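Local atomic coordinates of endolysin (Escherichia coli O157 typing phage 15, PDB entry 7M5I), a protein that probably hydrolyses the beta-1,4 glycosidic bonds of host peptidoglycan as a lysozyme of glycosyl hydrolase family 24, helping to release new phage from the cell. Residues A[101-105]-A[106-110]; A[136-140]-A[141-145]. One frame throughout, in Å; residues are numbered along the deposited sequence.

Contact 1: A[101-105]-A[106-110]; sequences TAMQD and STFIK. With PO4 (phosphate ion), chain C.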
# COMPACT_ATOMS: atom_id res chain seq x y z
N THR A 101 -0.48 -12.02 -0.72
CA THR A 101 0.31 -13.17 -1.18
C THR A 101 1.68 -12.73 -1.69
O THR A 101 2.69 -13.41 -1.34
CB THR A 101 -0.41 -14.03 -2.22
OG1 THR A 101 -1.49 -14.62 -1.50
CG2 THR A 101 0.50 -15.10 -2.77
N ALA A 102 1.75 -11.62 -2.44
CA ALA A 102 3.03 -11.18 -3.05
C ALA A 102 3.98 -10.79 -1.91
O ALA A 102 5.17 -11.11 -1.99
CB ALA A 102 2.75 -9.99 -3.94
N MET A 103 3.46 -10.05 -0.93
CA MET A 103 4.29 -9.62 0.25
C MET A 103 4.76 -10.87 0.99
O MET A 103 5.95 -10.95 1.34
CB MET A 103 3.48 -8.71 1.17
CG MET A 103 4.20 -8.35 2.47
SD MET A 103 4.05 -9.60 3.78
CE MET A 103 2.33 -9.48 4.18
N GLN A 104 3.87 -11.82 1.24
CA GLN A 104 4.19 -13.00 2.10
C GLN A 104 5.37 -13.79 1.52
O GLN A 104 6.19 -14.31 2.29
CB GLN A 104 2.98 -13.90 2.29
CG GLN A 104 1.96 -13.28 3.22
CD GLN A 104 0.68 -14.07 3.21
OE1 GLN A 104 0.44 -14.87 2.30
NE2 GLN A 104 -0.15 -13.82 4.22
N ASP A 105 5.45 -13.90 0.21
CA ASP A 105 6.44 -14.73 -0.50
C ASP A 105 7.60 -13.88 -1.00
O ASP A 105 8.48 -14.45 -1.64
CB ASP A 105 5.76 -15.52 -1.62
CG ASP A 105 4.72 -16.52 -1.13
OD1 ASP A 105 4.77 -16.89 0.07
OD2 ASP A 105 3.88 -16.95 -1.97
N SER A 106 7.65 -12.59 -0.67
CA SER A 106 8.63 -11.62 -1.21
C SER A 106 10.03 -11.86 -0.63
O SER A 106 10.14 -12.27 0.50
CB SER A 106 8.19 -10.19 -0.95
OG SER A 106 8.22 -9.87 0.45
N THR A 107 11.05 -11.49 -1.38
CA THR A 107 12.41 -11.32 -0.88
C THR A 107 12.47 -10.19 0.16
O THR A 107 13.22 -10.33 1.15
CB THR A 107 13.39 -11.06 -2.03
OG1 THR A 107 13.33 -12.18 -2.90
CG2 THR A 107 14.78 -10.82 -1.54
N PHE A 108 11.76 -9.08 -0.05
CA PHE A 108 11.89 -7.93 0.89
C PHE A 108 11.51 -8.39 2.30
O PHE A 108 12.22 -8.01 3.26
CB PHE A 108 11.20 -6.66 0.39
CG PHE A 108 9.70 -6.63 0.38
CD1 PHE A 108 8.98 -6.37 1.53
CD2 PHE A 108 9.00 -6.73 -0.83
CE1 PHE A 108 7.59 -6.25 1.51
CE2 PHE A 108 7.62 -6.65 -0.85
CZ PHE A 108 6.90 -6.38 0.30
N ILE A 109 10.48 -9.19 2.48
CA ILE A 109 10.00 -9.54 3.85
C ILE A 109 11.00 -10.52 4.49
O ILE A 109 11.22 -10.41 5.72
CB ILE A 109 8.58 -10.10 3.84
CG1 ILE A 109 7.94 -9.94 5.22
CG2 ILE A 109 8.57 -11.55 3.39
CD1 ILE A 109 7.53 -8.50 5.54
N LYS A 110 11.60 -11.40 3.68
CA LYS A 110 12.68 -12.32 4.13
C LYS A 110 13.86 -11.50 4.64
O LYS A 110 14.40 -11.79 5.73
CB LYS A 110 13.00 -13.27 2.98
CG LYS A 110 12.00 -14.41 2.82
CD LYS A 110 12.57 -15.59 1.98
CE LYS A 110 11.56 -16.48 1.27
NZ LYS A 110 10.83 -15.82 0.16
P PO4 C . 10.49 -11.56 -5.04
O1 PO4 C . 11.85 -12.26 -4.93
O2 PO4 C . 10.33 -11.06 -6.47
O3 PO4 C . 10.46 -10.41 -4.07
O4 PO4 C . 9.35 -12.52 -4.73
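M103 O is gripped twice by S106: the backbone N donates over 3.1 Å at an N-H...O angle of 161°, and the hydroxyl OG donates over 2.7 Å to the same M103 O. The two donors approach differently. S106 N stands well above the carbonyl plane, 67° out of it, whereas OG is only slightly tilted from it. OG also accepts from I109 N at 3.1 Å, making S106 the N-cap of helix 107-113. With chi1 at 68°, OG sits between its own backbone N and carbonyl carbon, where it can receive the amide of I109 while donating back to the preceding helix.

S106 OG also lies against one face of the F108 ring, over its centre and 3.3 Å above its plane. The apolar contacts complete this side. M103 CG approaches the F108 ring obliquely, 4.0 Å from CZ, and the two side chains cross at about a right angle; the bent M103 chain carries SD to within 4.1 Å of I109 CD1. Beyond the turn, F108 also packs against helices 85-98 and 117-124 and meets W127 with ring planes roughly perpendicular.

Anion binding forms the third group. T107 N donates to phosphate O3 at 3.0 Å, and T107 OG1 donates to phosphate O1 at 2.5 Å. The ion, probably from the crystallisation liquor, therefore occupies the N-terminal end of helix 107-113, where the helix dipole would favour negative charge.

Taken together, the geometry is that of a tight helix-to-helix turn: helix 100-104 gives way at D105, and S106 caps the next helix directly, within the helical part of a phage-type lysozyme.

Contact 2: A[136-140]-A[141-145]; sequences KVTSN and GLKNR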
# COMPACT_ATOMS: atom_id res chain seq x y z
N LYS A 136 4.69 -8.12 -19.12
CA LYS A 136 5.12 -7.34 -17.93
C LYS A 136 5.84 -6.08 -18.43
O LYS A 136 6.79 -6.18 -19.21
CB LYS A 136 6.01 -8.22 -17.03
CG LYS A 136 5.27 -9.20 -16.12
CD LYS A 136 4.04 -8.60 -15.43
CE LYS A 136 3.74 -9.20 -14.06
NZ LYS A 136 3.20 -8.18 -13.12
N VAL A 137 5.38 -4.94 -17.96
CA VAL A 137 5.85 -3.60 -18.39
C VAL A 137 6.26 -2.84 -17.09
O VAL A 137 5.49 -2.89 -16.12
CB VAL A 137 4.73 -2.87 -19.16
CG1 VAL A 137 5.00 -1.39 -19.28
CG2 VAL A 137 4.51 -3.48 -20.56
N THR A 138 7.41 -2.18 -17.12
CA THR A 138 7.83 -1.34 -15.97
C THR A 138 6.93 -0.10 -15.89
O THR A 138 6.73 0.57 -16.95
CB THR A 138 9.31 -0.96 -16.08
OG1 THR A 138 10.08 -2.16 -16.17
CG2 THR A 138 9.77 -0.14 -14.89
N SER A 139 6.32 0.17 -14.75
CA SER A 139 5.50 1.36 -14.49
C SER A 139 6.37 2.44 -13.83
O SER A 139 6.85 2.21 -12.70
CB SER A 139 4.33 1.05 -13.65
OG SER A 139 3.75 2.19 -13.09
N ASN A 140 6.50 3.60 -14.47
CA ASN A 140 7.26 4.74 -13.87
C ASN A 140 6.55 5.18 -12.60
O ASN A 140 7.26 5.52 -11.62
CB ASN A 140 7.48 5.85 -14.88
CG ASN A 140 8.52 5.47 -15.91
OD1 ASN A 140 9.36 4.56 -15.73
ND2 ASN A 140 8.50 6.22 -17.00
N GLY A 141 5.22 5.18 -12.55
CA GLY A 141 4.44 5.54 -11.35
C GLY A 141 4.78 4.63 -10.19
O GLY A 141 4.98 5.09 -9.08
N LEU A 142 4.85 3.31 -10.45
CA LEU A 142 5.24 2.36 -9.41
C LEU A 142 6.71 2.60 -9.01
O LEU A 142 6.99 2.49 -7.80
CB LEU A 142 5.05 0.92 -9.87
CG LEU A 142 3.59 0.47 -9.91
CD1 LEU A 142 3.54 -1.02 -10.26
CD2 LEU A 142 2.87 0.75 -8.62
N LYS A 143 7.60 2.85 -9.95
CA LYS A 143 9.01 3.14 -9.55
C LYS A 143 9.01 4.32 -8.57
O LYS A 143 9.79 4.27 -7.60
CB LYS A 143 9.90 3.43 -10.75
CG LYS A 143 10.23 2.23 -11.61
CD LYS A 143 11.05 2.63 -12.79
CE LYS A 143 12.52 2.74 -12.58
NZ LYS A 143 13.15 2.66 -13.94
N ASN A 144 8.22 5.35 -8.84
CA ASN A 144 8.18 6.54 -7.94
C ASN A 144 7.64 6.15 -6.57
O ASN A 144 8.19 6.57 -5.52
CB ASN A 144 7.44 7.68 -8.60
CG ASN A 144 7.75 9.01 -7.96
OD1 ASN A 144 8.91 9.25 -7.56
ND2 ASN A 144 6.75 9.87 -7.99
N ARG A 145 6.53 5.40 -6.55
CA ARG A 145 5.92 4.96 -5.29
C ARG A 145 6.92 4.09 -4.54
O ARG A 145 7.07 4.32 -3.31
CB ARG A 145 4.61 4.23 -5.54
CG ARG A 145 3.97 3.72 -4.26
CD ARG A 145 2.59 3.14 -4.51
NE ARG A 145 2.01 2.66 -3.28
CZ ARG A 145 0.71 2.48 -3.09
NH1 ARG A 145 -0.14 2.74 -4.08
NH2 ARG A 145 0.27 2.05 -1.93
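The carboxamide of N140 runs alongside the side chain of K143, both pointing the same way, and its oxygen end makes the contact: N140 OD1 is 3.9 Å from K143 CD. T138 CG2 crosses the lysine chain obliquely and touches the same methylene, K143 CD, at 3.7 Å. The amide of N144 leads away from 136-140, and its OD1 accepts a hydrogen bond from R147 NE.

The central polar group is S139, the N-cap of helix 140-155. OG accepts from L142 N at 3.1 Å, and the N-H...O angle of 166° shows a nearly straight bond. A chi1 of 164° places OG anti to the backbone N of S139, where L142 N can reach it. L142 CG rests 3.6 Å from the same S139 OG, giving the cap an apolar flank. Regular helical bonding starts at once, with K143 N donating to S139 O at 2.9 Å and N144 N to N140 O at 2.9 Å.

S139 thus stands at the junction between strand 135-138 and helix 140-155. V137 and S139 bond through their backbones to V130 and N128, tying the entry to the hairpin with strand 129-132, while L142 packs on V130 and on N97 of helix 85-98. R145 NH1 makes a long, weak ion pair with OE2 of E21, a predicted catalytic residue, and R145 NE forms a salt bridge with E149.

In the fold
Contact 1 closes before contact 2 opens along the chain; their centres lie about 18 Å apart, and their nearest atoms, about 9 Å apart, do not touch. Between them come the rest of helix 107-113, helix 117-124 and strand 129-132, whose hairpin partner 135-138 leads into contact 2. Both are serine-capped helix starts within the phage lysozyme domain, but the preceding element differs: a helix in contact 1, a strand in contact 2. Helix 85-98 is a shared neighbour, touched by M103 and F108 from one and by L142 and R145 from the other. Contact 1 lies away from the predicted catalytic residues, whereas the helix begun at contact 2 approaches E21.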